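Local coordinates for type I site-specific restriction-modification system, R (Restriction) subunit (Vibrio vulnificus, PDB 3H1T), which is probably the ATP-dependent DNA-translocating and cleaving subunit of a type I restriction enzyme, present here as a fragment lacking the C-terminal part, at residues A[117-131]-A[139-153]. Residues are numbered along the deposited sequence; the frame is centred on the assembly and turned at random.
Sequences KFAYSTNGHEILEFD and LLSRFPTPDELFKRL
One guanidinium nitrogen, R152 NH1, bridges two carboxylates of the same strand: it lies 2.7 Å from D131 OD2 and 3.0 Å from E129 OE2, forming a salt-bridge network. NH1 meets E129 OE2 from above its carboxylate plane (39° out of it) and D131 OD2 on the anti side, also tilted from the plane. The same OE2 of E129 accepts from Y120 OH at 2.7 Å on its anti lone pair; two donors thus grip this oxygen and limit rotation of the carboxylate. With CG anti to the backbone N (chi1 175°) and an extended chain beyond, E129 reaches across to the helix. D131 has a further partner, T133, through OD1.

Beside this network the packing turns apolar. L149 CD2 sits over the centre of the F118 ring, 4.0 Å from its centroid, while K117 CB lies against the opposite face. I127 CD1 makes a second CH-pi contact over one face of F143, 3.9 Å from the ring centroid but offset toward the rim. F143 in turn directs its edge at the face of Y120, the planes 73° apart, in a T-shaped pair.

At the sheet margin, L140 N donates to I127 O (2.9 Å), and L128 faces L139 as an antiparallel non-hydrogen-bonded pair. Strand 137-140, paired with 127-131, is outermost in a six-stranded mixed sheet, and the following helix packs back on the sheet face bearing F118, Y120 and E129: an alpha/beta arrangement consistent with the N-terminal nuclease domain of HsdR subunits.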
loop_
_atom_site.group_PDB
_atom_site.type_symbol
_atom_site.label_atom_id
_atom_site.label_comp_id
_atom_site.label_asym_id
_atom_site.label_seq_id
_atom_site.Cartn_x
_atom_site.Cartn_y
_atom_site.Cartn_z
ATOM N N LYS A 117 10.909 -14.670 -12.194
ATOM C CA LYS A 117 12.303 -15.045 -12.420
ATOM C C LYS A 117 12.592 -15.496 -13.844
ATOM O O LYS A 117 13.727 -15.846 -14.154
ATOM C CB LYS A 117 12.685 -16.189 -11.477
ATOM C CG LYS A 117 13.584 -15.819 -10.314
ATOM C CD LYS A 117 12.879 -14.931 -9.303
ATOM C CE LYS A 117 13.768 -14.661 -8.080
ATOM N NZ LYS A 117 14.260 -13.255 -8.006
ATOM N N PHE A 118 11.588 -15.509 -14.712
ATOM C CA PHE A 118 11.812 -15.933 -16.088
ATOM C C PHE A 118 11.178 -14.975 -17.093
ATOM O O PHE A 118 10.006 -14.631 -16.987
ATOM C CB PHE A 118 11.280 -17.358 -16.282
ATOM C CG PHE A 118 11.876 -18.345 -15.322
ATOM C CD1 PHE A 118 13.212 -18.733 -15.438
ATOM C CD2 PHE A 118 11.139 -18.789 -14.222
ATOM C CE1 PHE A 118 13.815 -19.538 -14.462
ATOM C CE2 PHE A 118 11.724 -19.596 -13.242
ATOM C CZ PHE A 118 13.068 -19.969 -13.359
ATOM N N ALA A 119 11.956 -14.537 -18.070
ATOM C CA ALA A 119 11.432 -13.612 -19.059
ATOM C C ALA A 119 11.748 -14.058 -20.478
ATOM O O ALA A 119 12.849 -14.532 -20.746
ATOM C CB ALA A 119 12.004 -12.207 -18.809
ATOM N N TYR A 120 10.791 -13.900 -21.387
ATOM C CA TYR A 120 10.974 -14.316 -22.772
ATOM C C TYR A 120 10.605 -13.270 -23.797
ATOM O O TYR A 120 9.654 -12.529 -23.644
ATOM C CB TYR A 120 10.145 -15.566 -23.048
ATOM C CG TYR A 120 10.482 -16.687 -22.114
ATOM C CD1 TYR A 120 11.549 -17.544 -22.390
ATOM C CD2 TYR A 120 9.805 -16.831 -20.906
ATOM C CE1 TYR A 120 11.938 -18.517 -21.477
ATOM C CE2 TYR A 120 10.183 -17.794 -19.978
ATOM C CZ TYR A 120 11.254 -18.629 -20.264
ATOM O OH TYR A 120 11.647 -19.537 -19.322
ATOM N N SER A 121 11.379 -13.215 -24.860
ATOM C CA SER A 121 11.097 -12.323 -25.947
ATOM C C SER A 121 11.023 -13.271 -27.134
ATOM O O SER A 121 11.877 -14.144 -27.284
ATOM C CB SER A 121 12.223 -11.307 -26.099
ATOM O OG SER A 121 11.933 -10.450 -27.168
ATOM N N THR A 122 10.005 -13.123 -27.972
ATOM C CA THR A 122 9.867 -14.005 -29.108
ATOM C C THR A 122 9.245 -13.306 -30.288
ATOM O O THR A 122 8.490 -12.351 -30.122
ATOM C CB THR A 122 8.989 -15.209 -28.761
ATOM O OG1 THR A 122 8.780 -16.005 -29.935
ATOM C CG2 THR A 122 7.645 -14.732 -28.223
ATOM N N ASN A 123 9.576 -13.790 -31.484
ATOM C CA ASN A 123 9.031 -13.249 -32.717
ATOM C C ASN A 123 8.369 -14.384 -33.476
ATOM O O ASN A 123 8.201 -14.313 -34.693
ATOM C CB ASN A 123 10.138 -12.598 -33.566
ATOM C CG ASN A 123 11.268 -13.567 -33.934
ATOM O OD1 ASN A 123 11.316 -14.707 -33.479
ATOM N ND2 ASN A 123 12.189 -13.092 -34.762
ATOM N N GLY A 124 7.976 -15.423 -32.747
ATOM C CA GLY A 124 7.350 -16.561 -33.388
ATOM C C GLY A 124 8.332 -17.683 -33.685
ATOM O O GLY A 124 8.242 -18.769 -33.100
ATOM N N HIS A 125 9.292 -17.441 -34.574
ATOM C CA HIS A 125 10.248 -18.495 -34.875
ATOM C C HIS A 125 11.395 -18.557 -33.894
ATOM O O HIS A 125 11.944 -19.624 -33.670
ATOM C CB HIS A 125 10.774 -18.410 -36.318
ATOM C CG HIS A 125 11.250 -17.055 -36.730
ATOM N ND1 HIS A 125 10.386 -16.041 -37.087
ATOM C CD2 HIS A 125 12.503 -16.575 -36.936
ATOM C CE1 HIS A 125 11.086 -14.997 -37.501
ATOM N NE2 HIS A 125 12.372 -15.296 -37.421
ATOM N N GLU A 126 11.740 -17.435 -33.281
ATOM C CA GLU A 126 12.835 -17.437 -32.314
ATOM C C GLU A 126 12.353 -17.146 -30.900
ATOM O O GLU A 126 11.330 -16.499 -30.699
ATOM C CB GLU A 126 13.903 -16.416 -32.701
ATOM C CG GLU A 126 14.767 -16.820 -33.857
ATOM C CD GLU A 126 15.474 -15.634 -34.469
ATOM O OE1 GLU A 126 14.782 -14.676 -34.875
ATOM O OE2 GLU A 126 16.719 -15.663 -34.551
ATOM N N ILE A 127 13.113 -17.628 -29.922
ATOM C CA ILE A 127 12.778 -17.428 -28.523
ATOM C C ILE A 127 14.024 -17.029 -27.753
ATOM O O ILE A 127 15.025 -17.730 -27.783
ATOM C CB ILE A 127 12.199 -18.718 -27.923
ATOM C CG1 ILE A 127 10.929 -19.109 -28.691
ATOM C CG2 ILE A 127 11.894 -18.515 -26.454
ATOM C CD1 ILE A 127 10.433 -20.522 -28.418
ATOM N N LEU A 128 13.967 -15.894 -27.078
ATOM C CA LEU A 128 15.098 -15.405 -26.300
ATOM C C LEU A 128 14.717 -15.428 -24.820
ATOM O O LEU A 128 13.715 -14.841 -24.431
ATOM C CB LEU A 128 15.435 -13.969 -26.706
ATOM C CG LEU A 128 16.892 -13.556 -26.931
ATOM C CD1 LEU A 128 16.955 -12.071 -26.645
ATOM C CD2 LEU A 128 17.856 -14.329 -26.032
ATOM N N GLU A 129 15.517 -16.090 -23.992
ATOM C CA GLU A 129 15.220 -16.188 -22.571
ATOM C C GLU A 129 16.224 -15.478 -21.661
ATOM O O GLU A 129 17.428 -15.534 -21.892
ATOM C CB GLU A 129 15.156 -17.661 -22.152
ATOM C CG GLU A 129 14.963 -17.892 -20.652
ATOM C CD GLU A 129 15.220 -19.331 -20.205
ATOM O OE1 GLU A 129 16.397 -19.743 -20.150
ATOM O OE2 GLU A 129 14.244 -20.046 -19.903
ATOM N N PHE A 130 15.722 -14.780 -20.649
ATOM C CA PHE A 130 16.604 -14.187 -19.672
ATOM C C PHE A 130 16.173 -14.878 -18.394
ATOM O O PHE A 130 15.022 -14.781 -17.971
ATOM C CB PHE A 130 16.449 -12.683 -19.482
ATOM C CG PHE A 130 17.403 -12.142 -18.450
ATOM C CD1 PHE A 130 18.720 -11.834 -18.792
ATOM C CD2 PHE A 130 17.022 -12.054 -17.109
ATOM C CE1 PHE A 130 19.644 -11.456 -17.810
ATOM C CE2 PHE A 130 17.942 -11.681 -16.122
ATOM C CZ PHE A 130 19.248 -11.382 -16.471
ATOM N N ASP A 131 17.098 -15.593 -17.782
ATOM C CA ASP A 131 16.790 -16.324 -16.569
ATOM C C ASP A 131 17.425 -15.615 -15.378
ATOM O O ASP A 131 18.651 -15.554 -15.266
ATOM C CB ASP A 131 17.332 -17.745 -16.725
ATOM C CG ASP A 131 17.015 -18.635 -15.546
ATOM O OD1 ASP A 131 16.938 -18.145 -14.406
ATOM O OD2 ASP A 131 16.866 -19.852 -15.766
ATOM N N LEU A 139 19.093 -17.966 -26.636
ATOM C CA LEU A 139 18.046 -18.425 -27.535
ATOM C C LEU A 139 17.708 -19.883 -27.210
ATOM O O LEU A 139 18.601 -20.681 -26.912
ATOM C CB LEU A 139 18.538 -18.312 -28.970
ATOM C CG LEU A 139 18.746 -16.896 -29.477
ATOM C CD1 LEU A 139 19.739 -16.932 -30.636
ATOM C CD2 LEU A 139 17.394 -16.303 -29.897
ATOM N N LEU A 140 16.427 -20.232 -27.254
ATOM C CA LEU A 140 16.015 -21.600 -26.968
ATOM C C LEU A 140 15.364 -22.178 -28.201
ATOM O O LEU A 140 14.884 -21.440 -29.068
ATOM C CB LEU A 140 15.005 -21.655 -25.819
ATOM C CG LEU A 140 15.362 -20.934 -24.517
ATOM C CD1 LEU A 140 14.196 -21.051 -23.546
ATOM C CD2 LEU A 140 16.648 -21.514 -23.915
ATOM N N SER A 141 15.346 -23.505 -28.281
ATOM C CA SER A 141 14.728 -24.187 -29.412
ATOM C C SER A 141 13.235 -24.318 -29.156
ATOM O O SER A 141 12.476 -24.739 -30.027
ATOM C CB SER A 141 15.338 -25.577 -29.587
ATOM O OG SER A 141 15.078 -26.374 -28.441
ATOM N N ARG A 142 12.832 -23.944 -27.951
ATOM C CA ARG A 142 11.437 -24.016 -27.552
ATOM C C ARG A 142 11.252 -23.472 -26.134
ATOM O O ARG A 142 12.219 -23.264 -25.407
ATOM C CB ARG A 142 10.955 -25.474 -27.630
ATOM C CG ARG A 142 11.849 -26.468 -26.888
ATOM C CD ARG A 142 11.044 -27.621 -26.321
ATOM N NE ARG A 142 10.866 -27.516 -24.876
ATOM C CZ ARG A 142 11.555 -28.217 -23.981
ATOM N NH1 ARG A 142 12.469 -29.081 -24.385
ATOM N NH2 ARG A 142 11.337 -28.048 -22.683
ATOM N N PHE A 143 10.001 -23.227 -25.757
ATOM C CA PHE A 143 9.680 -22.737 -24.422
ATOM C C PHE A 143 9.855 -23.807 -23.360
ATOM O O PHE A 143 9.563 -24.967 -23.588
ATOM C CB PHE A 143 8.229 -22.256 -24.369
ATOM C CG PHE A 143 7.990 -20.948 -25.043
ATOM C CD1 PHE A 143 8.431 -19.760 -24.455
ATOM C CD2 PHE A 143 7.346 -20.900 -26.279
ATOM C CE1 PHE A 143 8.251 -18.541 -25.092
ATOM C CE2 PHE A 143 7.158 -19.683 -26.928
ATOM C CZ PHE A 143 7.619 -18.495 -26.333
ATOM N N PRO A 144 10.347 -23.424 -22.173
ATOM C CA PRO A 144 10.513 -24.403 -21.102
ATOM C C PRO A 144 9.104 -24.854 -20.693
ATOM O O PRO A 144 8.107 -24.164 -20.962
ATOM C CB PRO A 144 11.180 -23.582 -19.996
ATOM C CG PRO A 144 12.022 -22.618 -20.775
ATOM C CD PRO A 144 10.986 -22.152 -21.787
ATOM N N THR A 145 9.016 -25.993 -20.017
ATOM C CA THR A 145 7.727 -26.486 -19.583
ATOM C C THR A 145 7.470 -25.971 -18.172
ATOM O O THR A 145 8.401 -25.577 -17.464
ATOM C CB THR A 145 7.697 -28.021 -19.579
ATOM O OG1 THR A 145 8.639 -28.517 -18.617
ATOM C CG2 THR A 145 8.073 -28.567 -20.935
ATOM N N PRO A 146 6.192 -25.950 -17.745
ATOM C CA PRO A 146 5.879 -25.482 -16.392
ATOM C C PRO A 146 6.746 -26.167 -15.340
ATOM O O PRO A 146 7.252 -25.532 -14.419
ATOM C CB PRO A 146 4.403 -25.843 -16.241
ATOM C CG PRO A 146 3.870 -25.581 -17.616
ATOM C CD PRO A 146 4.946 -26.220 -18.496
ATOM N N ASP A 147 6.907 -27.470 -15.492
ATOM C CA ASP A 147 7.692 -28.274 -14.563
ATOM C C ASP A 147 9.167 -27.881 -14.556
ATOM O O ASP A 147 9.776 -27.773 -13.490
ATOM C CB ASP A 147 7.524 -29.755 -14.911
ATOM C CG ASP A 147 8.110 -30.676 -13.863
ATOM O OD1 ASP A 147 9.353 -30.811 -13.803
ATOM O OD2 ASP A 147 7.310 -31.267 -13.106
ATOM N N GLU A 148 9.740 -27.665 -15.740
ATOM C CA GLU A 148 11.146 -27.279 -15.843
ATOM C C GLU A 148 11.400 -25.959 -15.104
ATOM O O GLU A 148 12.342 -25.857 -14.315
ATOM C CB GLU A 148 11.571 -27.135 -17.312
ATOM C CG GLU A 148 11.484 -28.416 -18.136
ATOM C CD GLU A 148 11.946 -28.227 -19.574
ATOM O OE1 GLU A 148 11.781 -27.113 -20.111
ATOM O OE2 GLU A 148 12.455 -29.193 -20.180
ATOM N N LEU A 149 10.567 -24.947 -15.353
ATOM C CA LEU A 149 10.740 -23.662 -14.685
ATOM C C LEU A 149 10.553 -23.722 -13.170
ATOM O O LEU A 149 11.322 -23.116 -12.425
ATOM C CB LEU A 149 9.787 -22.606 -15.251
ATOM C CG LEU A 149 9.995 -22.125 -16.697
ATOM C CD1 LEU A 149 9.292 -20.784 -16.849
ATOM C CD2 LEU A 149 11.483 -21.975 -17.017
ATOM N N PHE A 150 9.528 -24.440 -12.716
ATOM C CA PHE A 150 9.245 -24.565 -11.291
ATOM C C PHE A 150 10.382 -25.309 -10.591
ATOM O O PHE A 150 10.678 -25.054 -9.428
ATOM C CB PHE A 150 7.922 -25.303 -11.087
ATOM C CG PHE A 150 7.458 -25.349 -9.655
ATOM C CD1 PHE A 150 7.163 -24.176 -8.973
ATOM C CD2 PHE A 150 7.284 -26.565 -8.997
ATOM C CE1 PHE A 150 6.696 -24.202 -7.656
ATOM C CE2 PHE A 150 6.817 -26.609 -7.678
ATOM C CZ PHE A 150 6.521 -25.422 -7.005
ATOM N N LYS A 151 11.018 -26.237 -11.301
ATOM C CA LYS A 151 12.140 -26.978 -10.723
ATOM C C LYS A 151 13.328 -26.024 -10.612
ATOM O O LYS A 151 14.147 -26.146 -9.703
ATOM C CB LYS A 151 12.529 -28.168 -11.608
ATOM C CG LYS A 151 11.528 -29.315 -11.654
ATOM C CD LYS A 151 11.933 -30.479 -10.740
ATOM C CE LYS A 151 11.799 -31.839 -11.437
ATOM N NZ LYS A 151 10.401 -32.138 -11.866
ATOM N N ARG A 152 13.432 -25.095 -11.563
ATOM C CA ARG A 152 14.508 -24.100 -11.555
ATOM C C ARG A 152 14.236 -23.100 -10.434
ATOM O O ARG A 152 15.141 -22.681 -9.722
ATOM C CB ARG A 152 14.564 -23.305 -12.867
ATOM C CG ARG A 152 15.095 -24.010 -14.100
ATOM C CD ARG A 152 15.336 -22.966 -15.187
ATOM N NE ARG A 152 15.168 -23.464 -16.551
ATOM C CZ ARG A 152 15.246 -22.709 -17.645
ATOM N NH1 ARG A 152 15.494 -21.412 -17.552
ATOM N NH2 ARG A 152 15.084 -23.255 -18.843
ATOM N N LEU A 153 12.974 -22.716 -10.296
ATOM C CA LEU A 153 12.554 -21.756 -9.293
ATOM C C LEU A 153 12.802 -22.274 -7.880
ATOM O O LEU A 153 13.376 -21.564 -7.055
ATOM C CB LEU A 153 11.069 -21.414 -9.508
ATOM C CG LEU A 153 10.469 -20.132 -8.917
ATOM C CD1 LEU A 153 9.885 -20.394 -7.540
ATOM C CD2 LEU A 153 11.558 -19.069 -8.863
HETATM O O HOH W 1 11.855 -22.072 -31.702
HETATM O O HOH W 2 15.396 -19.735 -30.894
#